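Local coordinates for protein homoprotocatechuate 2,3-dioxygenase (Brevibacterium fuscum, PDB 4Z6M) that catalyses the oxygen-dependent ring cleavage of the catechol homoprotocatechuate, as an iron(II)-dependent extradiol dioxygenase, at residues V151-F156 against V215-H220; F254-L259 against I266-Q271; V287-R292 against F339-A344; V332-D337 against G353-G358. The protein carries 1 engineered substitution. All coordinates share one frame; numbering follows the deposited sequence.

Interactions 1 and 2 lie in one sheet, in neighbouring strands, with centres about 8 Å apart; Phe217 N meets Glu267 O at 2.9 Å between them. Each supplies a ligand to the same iron(II): His155 from interaction 1 and Glu267 from interaction 2, with His214 completing the facial triad and three waters filling the other places. Interactions 3 and 4 form a separate group toward the C-terminal end of the chain, their centres about 11 Å apart and joined through Phe339 N and Val332 O at 2.9 Å. Interactions 2 and 3 have centres about 22 Å apart and nearest atoms about 8 Å apart, without touching; no residue of interactions 3 and 4 binds the metal, and both touch another subunit.

Interaction 1 of 4, residues V151-F156 against V215-H220; sequences VRLDHF and VAFSTH. With FE2 (Fe (II) ion), chain E.
Ala216 O is gripped by two successive N-H groups of the partner strand: Asp154 N at 2.8 Å, and His155 N through a weak bond of 3.4 Å. Asp154 and His155 thus both face Ala216, which makes a classic beta bulge in this antiparallel pair and shifts the register by one residue. Beyond it, Ala216 N returns a bond to His155 O, and Ser218 N bonds Arg152 O on the far side. Asp154 OD2 accepts from His155 ND1 at 2.7 Å, through its anti lone pair and close to the imidazole plane. This bond helps fix the rotation of the ring, whose other nitrogen, NE2, binds the iron(II) at 2.2 Å; His214 and Glu267 complete the facial triad of two histidines and one carboxylate. With CG placed between the backbone N and the carbonyl carbon (chi1 64°), the His155 ring leans over the partner strand, and Ala216 CB presses on one face, 3.3 Å from the ring centroid, in a tight CH-pi contact. On the other side of the sheet Leu153 CD1 does double duty, lying over a face of the Phe217 ring and meeting Val215 CG1 at 3.6 Å. Val151 CG1 covers a face of the His220 ring, 3.5 Å from its centroid, while the ring nitrogens bond Tyr145 and Glu57. Strand 265-270 flanks strand 211-218 on the side away from strand 152-160, strand 202-206 adjoins strand 152-160, Thr219 packs on helix 222-234, and Leu153 and Phe156 touch strand 15-25 of the other large sheet.

Interaction 2 of 4, residues F254-L259 against I266-Q271; sequences FYLYIL and IEIYTQ. With FE2 (Fe (II) ion), chain E.
The metal site draws its carboxylate from the beta hairpin of strands 254-259 and 265-270, where Tyr257 and Glu267 form a non-hydrogen-bonded pair on the iron side. Their side chains run side by side in the same direction, the phenol and carboxylate planes 30° apart, with Tyr257 CE1 3.4 Å from Glu267 CD. Glu267 reaches out fully extended, CG anti to the backbone N (chi1 -173°), and so brings OE1 to 2.1 Å from the iron(II). Its second oxygen, OE2, does not bind the metal: it is hydrogen-bonded to His248 and takes a weak bond of 2.9 Å from iron-bound water 3, while Tyr255 CB lies 3.6 Å from the same OE2. The Tyr255 ring stacks on His248, so this tyrosine contributes to the second shell, and iron-bound water 5 sits in plane at the edge of the Tyr257 ring. Six backbone bonds hold the two strands together. The bond from Ile258 N to Ile266 O is almost straight, whereas that from Leu256 N to Ile268 O is clearly bent, at 134°. The other face, with Leu256, Ile258, Ile266 and Ile268, is apolar: Ile258 CG1 meets Ile266 CB at 4.0 Å, Ile258 CD1 approaches Ile268 CD1, and Leu256 and Ile268 rest on Ile225 of helix 222-234. Strands following a helix, with the last of them bearing a metal-binding glutamate, are characteristic of the beta-alpha-beta-beta-beta module of the glyoxalase, or vicinal oxygen chelate, fold to which extradiol dioxygenases belong.

Interaction 3 of 4, residues V287-R292 against F339-A344; sequences VHDNQR and FSFTRA
Phe341 makes the tight part of this contact, laying its ring flat over the backbone of His288 and Asp289. A chi1 of 62° swings the ring over the 287-292 backbone, so that Asp289 CA stands over one face, 3.8 Å from the centroid, as a CH-pi contact; Ala344 CA covers the opposite face. Three short bonds draw the two segments together. Phe341 N reaches His288 O at 2.8 Å, Asn290 N reaches Phe341 O at 2.8 Å, and His288 ND1 donates at 2.8 Å to Phe339 O, which lies in the imidazole plane although the nitrogen sits above the carbonyl plane. Behind them Asp289 OD1 accepts from Gln291 N in an Asx turn at the start of a type I turn, and Asp289 O is held from opposite faces by Arg292 N and Arg292 NH1. The side of Asn290, Gln291 and Thr342 is looser, linked across by a single water and covered in part by a neighbouring subunit. There water 6 bridges Asn290 ND2 (3.0 Å) and Thr342 OG1 (2.8 Å), atoms that also bond Gly297 and Gly349, and Gln291 OE1 comes no nearer than 3.9 Å to Thr342 CG2. Gln291 is instead committed to Ser238 and Gly233 of the neighbouring subunit, and Asp289 forms a salt bridge with Arg236 of that subunit. The loop 287-292 follows strand 283-286 and packs through Val287 on Val332 and Thr333 of helix 329-333, while strand 339-340 pairs antiparallel with strand 351-352.

Interaction 4 of 4, residues V332-D337 against G353-G358; sequences VTIGAD and GQASKG
The turn that leaves helix 329-333 meets the chain leaving strand 351-352, with Gly353 and Ile334 contributing the largest shares of the contact. Gly353 CA lies 3.3 Å from Gly335 O in a CA-H...O contact and equally close, at 3.3 Å, to Ala336 O. Having no side chain, and with left-handed backbone angles (phi 68°), the glycine can tuck its alpha carbon against both carbonyls. No direct hydrogen bond joins the two segments; waters do the linking. Water 7 donates 2.8 Å bonds to both Thr333 O and Gln354 O, and water 8 donates to Ile334 O at 2.7 Å and to Gly353 O at 3.1 Å. Each water therefore spends both its hydrogens on bringing together carbonyls that could not bond one another. Thr333 and Ile334 stand at and just past the C-terminal end of the helix, where their carbonyls accept from the waters. The arrangement closes the base of a small hairpin: the chain runs from the helix into strand 339-340, returns along strand 351-352, and passes beside the helix end again, with Gly353 backbone-bonded to Gly338. Apolar packing is slight. Ile334 CG2, anti to the carbonyl carbon while CG1 takes the position between N and C, touches Ala355 CB at 3.9 Å, and Ile334 also packs on Leu361. Gln354, at the rim of the contact, packs on Lys360 of its own chain and on Gly362 of a neighbouring subunit.

Interaction 1 of 4, residues V151-F156 against V215-H220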
# COMPACT_ATOMS: atom_id res chain seq x y z
N VAL A 151 2.94 -13.65 7.16
CA VAL A 151 1.84 -13.67 8.13
C VAL A 151 1.16 -15.02 8.31
O VAL A 151 0.64 -15.29 9.39
CB VAL A 151 0.81 -12.55 7.83
CG1 VAL A 151 1.50 -11.20 7.81
CG2 VAL A 151 0.06 -12.78 6.54
N ARG A 152 1.18 -15.87 7.28
CA ARG A 152 0.55 -17.20 7.33
C ARG A 152 1.35 -18.16 6.48
O ARG A 152 2.01 -17.73 5.52
CB ARG A 152 -0.88 -17.18 6.79
CG ARG A 152 -1.89 -16.46 7.65
CD ARG A 152 -3.29 -16.62 7.08
NE ARG A 152 -3.41 -15.93 5.80
CZ ARG A 152 -3.59 -14.62 5.67
NH1 ARG A 152 -3.70 -13.85 6.74
NH2 ARG A 152 -3.68 -14.08 4.46
N LEU A 153 1.28 -19.44 6.79
CA LEU A 153 1.57 -20.47 5.81
C LEU A 153 0.37 -20.59 4.88
O LEU A 153 -0.76 -20.77 5.37
CB LEU A 153 1.80 -21.81 6.50
CG LEU A 153 2.08 -22.97 5.55
CD1 LEU A 153 3.40 -22.78 4.85
CD2 LEU A 153 2.02 -24.28 6.30
N ASP A 154 0.60 -20.58 3.58
CA ASP A 154 -0.53 -20.71 2.65
C ASP A 154 -0.69 -22.06 1.96
O ASP A 154 -1.82 -22.59 1.92
CB ASP A 154 -0.52 -19.63 1.59
CG ASP A 154 -1.85 -19.60 0.84
OD1 ASP A 154 -2.86 -19.10 1.40
OD2 ASP A 154 -1.91 -20.14 -0.28
N HIS A 155 0.38 -22.64 1.41
CA HIS A 155 0.23 -23.87 0.68
C HIS A 155 1.56 -24.55 0.39
O HIS A 155 2.63 -23.97 0.56
CB HIS A 155 -0.51 -23.64 -0.67
CG HIS A 155 0.20 -22.76 -1.66
ND1 HIS A 155 -0.01 -21.40 -1.75
CD2 HIS A 155 1.06 -23.06 -2.67
CE1 HIS A 155 0.69 -20.91 -2.76
NE2 HIS A 155 1.35 -21.90 -3.34
N PHE A 156 1.46 -25.79 -0.08
CA PHE A 156 2.54 -26.53 -0.68
C PHE A 156 2.29 -26.67 -2.17
O PHE A 156 1.16 -26.55 -2.64
CB PHE A 156 2.63 -27.95 -0.09
CG PHE A 156 2.59 -28.00 1.42
CD1 PHE A 156 3.50 -27.28 2.20
CD2 PHE A 156 1.64 -28.79 2.06
CE1 PHE A 156 3.47 -27.39 3.58
CE2 PHE A 156 1.62 -28.89 3.44
CZ PHE A 156 2.52 -28.18 4.18
N VAL A 215 7.15 -24.23 -0.88
CA VAL A 215 6.28 -23.91 0.24
C VAL A 215 5.97 -22.42 0.09
O VAL A 215 6.87 -21.64 -0.19
CB VAL A 215 7.01 -24.16 1.57
CG1 VAL A 215 6.13 -23.80 2.75
CG2 VAL A 215 7.47 -25.60 1.66
N ALA A 216 4.71 -22.04 0.32
CA ALA A 216 4.27 -20.66 0.18
C ALA A 216 3.79 -20.06 1.48
O ALA A 216 3.00 -20.68 2.20
CB ALA A 216 3.14 -20.58 -0.83
N PHE A 217 4.28 -18.83 1.74
CA PHE A 217 3.83 -18.02 2.85
C PHE A 217 3.12 -16.78 2.32
O PHE A 217 3.48 -16.25 1.28
CB PHE A 217 5.00 -17.57 3.70
CG PHE A 217 5.62 -18.68 4.50
CD1 PHE A 217 6.65 -19.44 3.95
CD2 PHE A 217 5.18 -18.94 5.79
CE1 PHE A 217 7.22 -20.46 4.68
CE2 PHE A 217 5.75 -19.97 6.52
CZ PHE A 217 6.76 -20.72 5.95
N SER A 218 2.14 -16.30 3.07
CA SER A 218 1.38 -15.09 2.75
C SER A 218 1.99 -13.85 3.38
O SER A 218 2.61 -13.93 4.43
CB SER A 218 -0.07 -15.18 3.26
OG SER A 218 -0.75 -16.31 2.77
N THR A 219 1.74 -12.70 2.76
CA THR A 219 1.88 -11.40 3.40
C THR A 219 0.50 -10.73 3.46
O THR A 219 -0.46 -11.18 2.82
CB THR A 219 2.80 -10.46 2.60
OG1 THR A 219 2.25 -10.29 1.28
CG2 THR A 219 4.22 -11.01 2.51
N HIS A 220 0.41 -9.62 4.18
CA HIS A 220 -0.80 -8.82 4.19
C HIS A 220 -1.03 -8.12 2.87
O HIS A 220 -2.14 -8.14 2.33
CB HIS A 220 -0.74 -7.77 5.32
CG HIS A 220 -0.94 -8.34 6.68
ND1 HIS A 220 -0.11 -8.01 7.73
CD2 HIS A 220 -1.87 -9.20 7.16
CE1 HIS A 220 -0.52 -8.65 8.81
NE2 HIS A 220 -1.59 -9.37 8.50
FE FE2 E . 2.27 -21.66 -5.34
O HOH W 1 -2.87 -14.88 1.37
O HOH W 2 -2.79 -18.25 3.96
O HOH W 3 0.84 -20.12 -5.86
O HOH W 4 1.00 -23.27 -6.01
O HOH W 5 2.88 -21.44 -7.45

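Interaction 2 of 4, residues F254-L259 against I266-Q271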
# COMPACT_ATOMS: atom_id res chain seq x y z
N PHE A 254 -0.78 -12.06 -5.87
CA PHE A 254 0.50 -11.39 -6.10
C PHE A 254 1.58 -12.34 -5.52
O PHE A 254 1.35 -12.95 -4.48
CB PHE A 254 0.48 -10.02 -5.42
CG PHE A 254 1.57 -9.08 -5.86
CD1 PHE A 254 1.41 -8.30 -6.97
CD2 PHE A 254 2.74 -8.96 -5.14
CE1 PHE A 254 2.40 -7.43 -7.36
CE2 PHE A 254 3.74 -8.11 -5.54
CZ PHE A 254 3.56 -7.34 -6.66
N TYR A 255 2.73 -12.47 -6.18
CA TYR A 255 3.66 -13.54 -5.85
C TYR A 255 5.12 -13.17 -6.06
O TYR A 255 5.46 -12.21 -6.78
CB TYR A 255 3.34 -14.78 -6.71
CG TYR A 255 3.78 -14.66 -8.15
CD1 TYR A 255 5.06 -14.98 -8.54
CD2 TYR A 255 2.90 -14.22 -9.15
CE1 TYR A 255 5.48 -14.87 -9.85
CE2 TYR A 255 3.31 -14.11 -10.47
CZ TYR A 255 4.61 -14.43 -10.82
OH TYR A 255 5.01 -14.36 -12.14
N LEU A 256 5.97 -14.02 -5.48
CA LEU A 256 7.41 -13.95 -5.62
C LEU A 256 7.97 -15.33 -5.34
O LEU A 256 7.48 -15.99 -4.43
CB LEU A 256 8.01 -12.97 -4.60
CG LEU A 256 9.53 -12.81 -4.60
CD1 LEU A 256 10.04 -12.21 -5.90
CD2 LEU A 256 9.96 -12.03 -3.38
N TYR A 257 8.97 -15.79 -6.09
CA TYR A 257 9.68 -17.02 -5.75
C TYR A 257 11.15 -16.74 -5.46
O TYR A 257 11.83 -16.09 -6.26
CB TYR A 257 9.59 -18.06 -6.87
CG TYR A 257 8.18 -18.46 -7.21
CD1 TYR A 257 7.50 -19.47 -6.52
CD2 TYR A 257 7.48 -17.79 -8.22
CE1 TYR A 257 6.21 -19.82 -6.85
CE2 TYR A 257 6.20 -18.13 -8.53
CZ TYR A 257 5.57 -19.14 -7.85
OH TYR A 257 4.29 -19.43 -8.20
N ILE A 258 11.63 -17.23 -4.32
CA ILE A 258 12.99 -17.08 -3.90
C ILE A 258 13.56 -18.45 -3.54
O ILE A 258 12.81 -19.43 -3.35
CB ILE A 258 13.12 -16.06 -2.73
CG1 ILE A 258 12.37 -16.56 -1.50
CG2 ILE A 258 12.62 -14.69 -3.18
CD1 ILE A 258 12.40 -15.62 -0.32
N LEU A 259 14.88 -18.50 -3.42
CA LEU A 259 15.59 -19.77 -3.18
C LEU A 259 16.37 -19.71 -1.87
O LEU A 259 17.18 -18.83 -1.69
CB LEU A 259 16.54 -20.10 -4.33
CG LEU A 259 15.87 -20.20 -5.70
CD1 LEU A 259 16.94 -20.30 -6.76
CD2 LEU A 259 14.89 -21.35 -5.78
N ILE A 266 10.83 -21.01 -2.01
CA ILE A 266 9.79 -20.43 -1.17
C ILE A 266 9.02 -19.42 -2.04
O ILE A 266 9.64 -18.57 -2.70
CB ILE A 266 10.39 -19.71 0.05
CG1 ILE A 266 11.27 -20.70 0.84
CG2 ILE A 266 9.29 -19.12 0.92
CD1 ILE A 266 10.55 -21.87 1.45
N GLU A 267 7.70 -19.54 -2.03
CA GLU A 267 6.83 -18.54 -2.64
C GLU A 267 6.33 -17.61 -1.54
O GLU A 267 5.97 -18.06 -0.44
CB GLU A 267 5.65 -19.20 -3.34
CG GLU A 267 4.80 -18.24 -4.15
CD GLU A 267 3.62 -18.88 -4.83
OE1 GLU A 267 3.41 -20.09 -4.65
OE2 GLU A 267 2.88 -18.15 -5.55
N ILE A 268 6.24 -16.33 -1.88
CA ILE A 268 5.54 -15.34 -1.09
C ILE A 268 4.31 -14.92 -1.88
O ILE A 268 4.40 -14.78 -3.08
CB ILE A 268 6.43 -14.12 -0.76
CG1 ILE A 268 7.91 -14.49 -0.48
CG2 ILE A 268 5.75 -13.35 0.37
CD1 ILE A 268 8.10 -15.33 0.73
N TYR A 269 3.16 -14.80 -1.23
CA TYR A 269 1.87 -14.87 -1.87
C TYR A 269 0.88 -13.97 -1.16
O TYR A 269 0.88 -13.89 0.08
CB TYR A 269 1.41 -16.31 -1.75
CG TYR A 269 0.14 -16.79 -2.39
CD1 TYR A 269 0.14 -17.32 -3.68
CD2 TYR A 269 -1.02 -16.85 -1.65
CE1 TYR A 269 -1.01 -17.88 -4.20
CE2 TYR A 269 -2.17 -17.41 -2.18
CZ TYR A 269 -2.16 -17.93 -3.46
OH TYR A 269 -3.27 -18.53 -3.99
N THR A 270 0.01 -13.29 -1.88
CA THR A 270 -1.08 -12.57 -1.19
C THR A 270 -2.28 -12.36 -2.10
O THR A 270 -2.12 -12.22 -3.31
CB THR A 270 -0.60 -11.23 -0.59
OG1 THR A 270 -1.60 -10.71 0.32
CG2 THR A 270 -0.29 -10.18 -1.66
N GLN A 271 -3.46 -12.33 -1.49
CA GLN A 271 -4.69 -11.78 -2.10
C GLN A 271 -5.28 -12.64 -3.21
O GLN A 271 -5.78 -12.14 -4.21
CB GLN A 271 -4.51 -10.33 -2.50
CG GLN A 271 -4.38 -9.46 -1.27
CD GLN A 271 -3.81 -8.08 -1.54
OE1 GLN A 271 -4.05 -7.49 -2.59
NE2 GLN A 271 -3.07 -7.55 -0.59
FE FE2 E . 2.27 -21.66 -5.34
O HOH W 3 0.84 -20.12 -5.86
O HOH W 4 1.00 -23.27 -6.01
O HOH W 5 2.88 -21.44 -7.45

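Interaction 3 of 4, residues V287-R292 against F339-A344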
# COMPACT_ATOMS: atom_id res chain seq x y z
N VAL A 287 -2.69 -24.02 -21.58
CA VAL A 287 -1.26 -23.94 -21.30
C VAL A 287 -0.53 -22.89 -22.14
O VAL A 287 0.53 -22.42 -21.76
CB VAL A 287 -0.60 -25.35 -21.48
CG1 VAL A 287 -0.49 -25.73 -22.95
CG2 VAL A 287 0.73 -25.45 -20.75
N HIS A 288 -1.07 -22.57 -23.32
CA HIS A 288 -0.43 -21.61 -24.21
C HIS A 288 -0.85 -20.17 -23.93
O HIS A 288 -0.34 -19.26 -24.57
CB HIS A 288 -0.69 -21.94 -25.67
CG HIS A 288 -0.27 -23.33 -26.04
ND1 HIS A 288 1.02 -23.67 -26.35
CD2 HIS A 288 -1.00 -24.47 -26.11
CE1 HIS A 288 1.08 -24.97 -26.60
NE2 HIS A 288 -0.13 -25.48 -26.45
N ASP A 289 -1.72 -19.95 -22.95
CA ASP A 289 -2.16 -18.59 -22.59
C ASP A 289 -1.06 -17.92 -21.76
O ASP A 289 -0.78 -18.35 -20.63
CB ASP A 289 -3.46 -18.71 -21.79
CG ASP A 289 -4.07 -17.38 -21.40
OD1 ASP A 289 -3.33 -16.37 -21.34
OD2 ASP A 289 -5.28 -17.37 -21.12
N ASN A 290 -0.40 -16.92 -22.33
CA ASN A 290 0.72 -16.28 -21.69
C ASN A 290 0.34 -15.40 -20.51
O ASN A 290 1.24 -14.85 -19.91
CB ASN A 290 1.51 -15.44 -22.71
CG ASN A 290 2.86 -15.02 -22.19
OD1 ASN A 290 3.68 -15.85 -21.77
ND2 ASN A 290 3.12 -13.71 -22.22
N GLN A 291 -0.93 -15.32 -20.15
CA GLN A 291 -1.34 -14.67 -18.90
C GLN A 291 -1.70 -15.64 -17.77
O GLN A 291 -2.12 -15.19 -16.70
CB GLN A 291 -2.48 -13.67 -19.14
CG GLN A 291 -2.11 -12.55 -20.10
CD GLN A 291 -3.11 -11.39 -20.25
OE1 GLN A 291 -2.90 -10.51 -21.07
NE2 GLN A 291 -4.20 -11.42 -19.52
N ARG A 292 -1.51 -16.94 -17.98
CA ARG A 292 -2.01 -17.91 -17.01
C ARG A 292 -1.14 -17.96 -15.75
O ARG A 292 -1.66 -18.19 -14.68
CB ARG A 292 -2.13 -19.29 -17.62
CG ARG A 292 -0.78 -20.01 -17.76
CD ARG A 292 -0.72 -21.14 -18.78
NE ARG A 292 0.62 -21.72 -18.77
CZ ARG A 292 1.66 -21.12 -19.32
NH1 ARG A 292 1.51 -20.00 -20.02
NH2 ARG A 292 2.87 -21.65 -19.19
N PHE A 339 4.95 -22.40 -28.05
CA PHE A 339 4.07 -21.33 -28.48
C PHE A 339 3.34 -20.78 -27.28
O PHE A 339 2.88 -21.53 -26.42
CB PHE A 339 3.06 -21.86 -29.50
CG PHE A 339 2.07 -20.84 -29.95
CD1 PHE A 339 2.41 -19.89 -30.89
CD2 PHE A 339 0.78 -20.84 -29.43
CE1 PHE A 339 1.48 -18.94 -31.30
CE2 PHE A 339 -0.15 -19.90 -29.83
CZ PHE A 339 0.21 -18.95 -30.76
N SER A 340 3.18 -19.46 -27.24
CA SER A 340 2.18 -18.85 -26.37
C SER A 340 1.51 -17.66 -27.02
O SER A 340 2.04 -17.07 -27.97
CB SER A 340 2.79 -18.45 -25.01
OG SER A 340 3.60 -17.29 -25.09
N PHE A 341 0.34 -17.30 -26.50
CA PHE A 341 -0.44 -16.18 -27.03
C PHE A 341 -0.80 -15.20 -25.93
O PHE A 341 -0.87 -15.55 -24.76
CB PHE A 341 -1.70 -16.67 -27.76
CG PHE A 341 -2.68 -17.42 -26.89
CD1 PHE A 341 -3.55 -16.74 -26.07
CD2 PHE A 341 -2.73 -18.79 -26.91
CE1 PHE A 341 -4.45 -17.42 -25.26
CE2 PHE A 341 -3.61 -19.47 -26.10
CZ PHE A 341 -4.49 -18.79 -25.29
N THR A 342 -1.08 -13.97 -26.36
CA THR A 342 -1.68 -12.96 -25.48
C THR A 342 -3.20 -12.98 -25.60
O THR A 342 -3.91 -13.01 -24.61
CB THR A 342 -1.14 -11.56 -25.78
OG1 THR A 342 0.29 -11.53 -25.59
CG2 THR A 342 -1.77 -10.53 -24.85
N ARG A 343 -3.68 -13.02 -26.84
CA ARG A 343 -5.09 -13.15 -27.13
C ARG A 343 -5.28 -14.39 -27.98
O ARG A 343 -4.63 -14.54 -29.02
CB ARG A 343 -5.60 -11.93 -27.88
CG ARG A 343 -5.57 -10.64 -27.08
CD ARG A 343 -5.62 -9.40 -27.96
NE ARG A 343 -4.42 -9.25 -28.77
CZ ARG A 343 -3.29 -8.67 -28.38
NH1 ARG A 343 -3.19 -8.12 -27.16
NH2 ARG A 343 -2.24 -8.66 -29.21
N ALA A 344 -6.20 -15.27 -27.57
CA ALA A 344 -6.43 -16.50 -28.31
C ALA A 344 -6.81 -16.18 -29.73
O ALA A 344 -7.64 -15.33 -29.99
CB ALA A 344 -7.50 -17.35 -27.63
O HOH W 6 1.29 -11.52 -23.02

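Interaction 4 of 4, residues V332-D337 against G353-G358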
# COMPACT_ATOMS: atom_id res chain seq x y z
N VAL A 332 6.34 -26.86 -24.42
CA VAL A 332 5.23 -26.45 -25.28
C VAL A 332 4.97 -24.95 -25.25
O VAL A 332 4.25 -24.45 -26.12
CB VAL A 332 3.94 -27.24 -24.99
CG1 VAL A 332 4.19 -28.74 -25.08
CG2 VAL A 332 3.30 -26.88 -23.65
N THR A 333 5.56 -24.23 -24.28
CA THR A 333 5.35 -22.78 -24.17
C THR A 333 6.55 -21.92 -24.52
O THR A 333 6.40 -20.90 -25.20
CB THR A 333 4.84 -22.39 -22.78
OG1 THR A 333 5.83 -22.67 -21.76
CG2 THR A 333 3.54 -23.09 -22.46
N ILE A 334 7.74 -22.27 -24.01
CA ILE A 334 8.92 -21.40 -24.16
C ILE A 334 10.13 -22.07 -24.76
O ILE A 334 11.14 -21.41 -24.97
CB ILE A 334 9.33 -20.71 -22.82
CG1 ILE A 334 9.65 -21.73 -21.73
CG2 ILE A 334 8.23 -19.80 -22.33
CD1 ILE A 334 10.17 -21.09 -20.44
N GLY A 335 10.04 -23.36 -25.05
CA GLY A 335 11.13 -24.08 -25.70
C GLY A 335 11.17 -23.78 -27.18
O GLY A 335 10.38 -22.99 -27.70
N ALA A 336 12.11 -24.42 -27.88
CA ALA A 336 12.37 -24.09 -29.27
C ALA A 336 11.19 -24.37 -30.21
O ALA A 336 11.08 -23.75 -31.25
CB ALA A 336 13.59 -24.85 -29.75
N ASP A 337 10.33 -25.31 -29.83
CA ASP A 337 9.13 -25.61 -30.59
C ASP A 337 7.85 -25.20 -29.86
O ASP A 337 6.76 -25.71 -30.17
CB ASP A 337 9.09 -27.10 -30.95
CG ASP A 337 10.24 -27.52 -31.88
OD1 ASP A 337 10.64 -26.71 -32.74
OD2 ASP A 337 10.73 -28.66 -31.73
N GLY A 353 8.62 -20.34 -30.37
CA GLY A 353 9.97 -20.83 -30.13
C GLY A 353 10.80 -19.95 -29.21
O GLY A 353 12.02 -20.01 -29.22
N GLN A 354 10.12 -19.13 -28.40
CA GLN A 354 10.80 -18.23 -27.48
C GLN A 354 9.86 -17.88 -26.35
O GLN A 354 8.67 -18.22 -26.40
CB GLN A 354 11.28 -16.98 -28.21
CG GLN A 354 10.23 -16.21 -28.98
CD GLN A 354 10.86 -15.15 -29.88
OE1 GLN A 354 11.98 -14.69 -29.64
NE2 GLN A 354 10.14 -14.75 -30.90
N ALA A 355 10.40 -17.25 -25.32
CA ALA A 355 9.62 -16.69 -24.25
C ALA A 355 9.07 -15.33 -24.63
O ALA A 355 9.43 -14.77 -25.66
CB ALA A 355 10.45 -16.63 -22.99
N SER A 356 8.21 -14.79 -23.78
CA SER A 356 7.71 -13.45 -23.95
C SER A 356 8.79 -12.41 -23.66
O SER A 356 9.87 -12.72 -23.12
CB SER A 356 6.53 -13.27 -23.03
OG SER A 356 6.94 -13.51 -21.70
N LYS A 357 8.49 -11.16 -24.04
CA LYS A 357 9.28 -9.97 -23.70
C LYS A 357 10.69 -9.97 -24.30
O LYS A 357 11.58 -9.25 -23.83
CB LYS A 357 9.36 -9.73 -22.19
CG LYS A 357 8.08 -9.91 -21.39
CD LYS A 357 7.01 -8.91 -21.69
CE LYS A 357 5.85 -9.05 -20.71
NZ LYS A 357 4.60 -8.46 -21.21
N GLY A 358 10.90 -10.75 -25.35
CA GLY A 358 12.14 -10.66 -26.11
C GLY A 358 13.22 -11.67 -25.76
O GLY A 358 14.33 -11.56 -26.26
O HOH W 7 6.26 -18.12 -24.99
O HOH W 8 13.26 -20.64 -26.50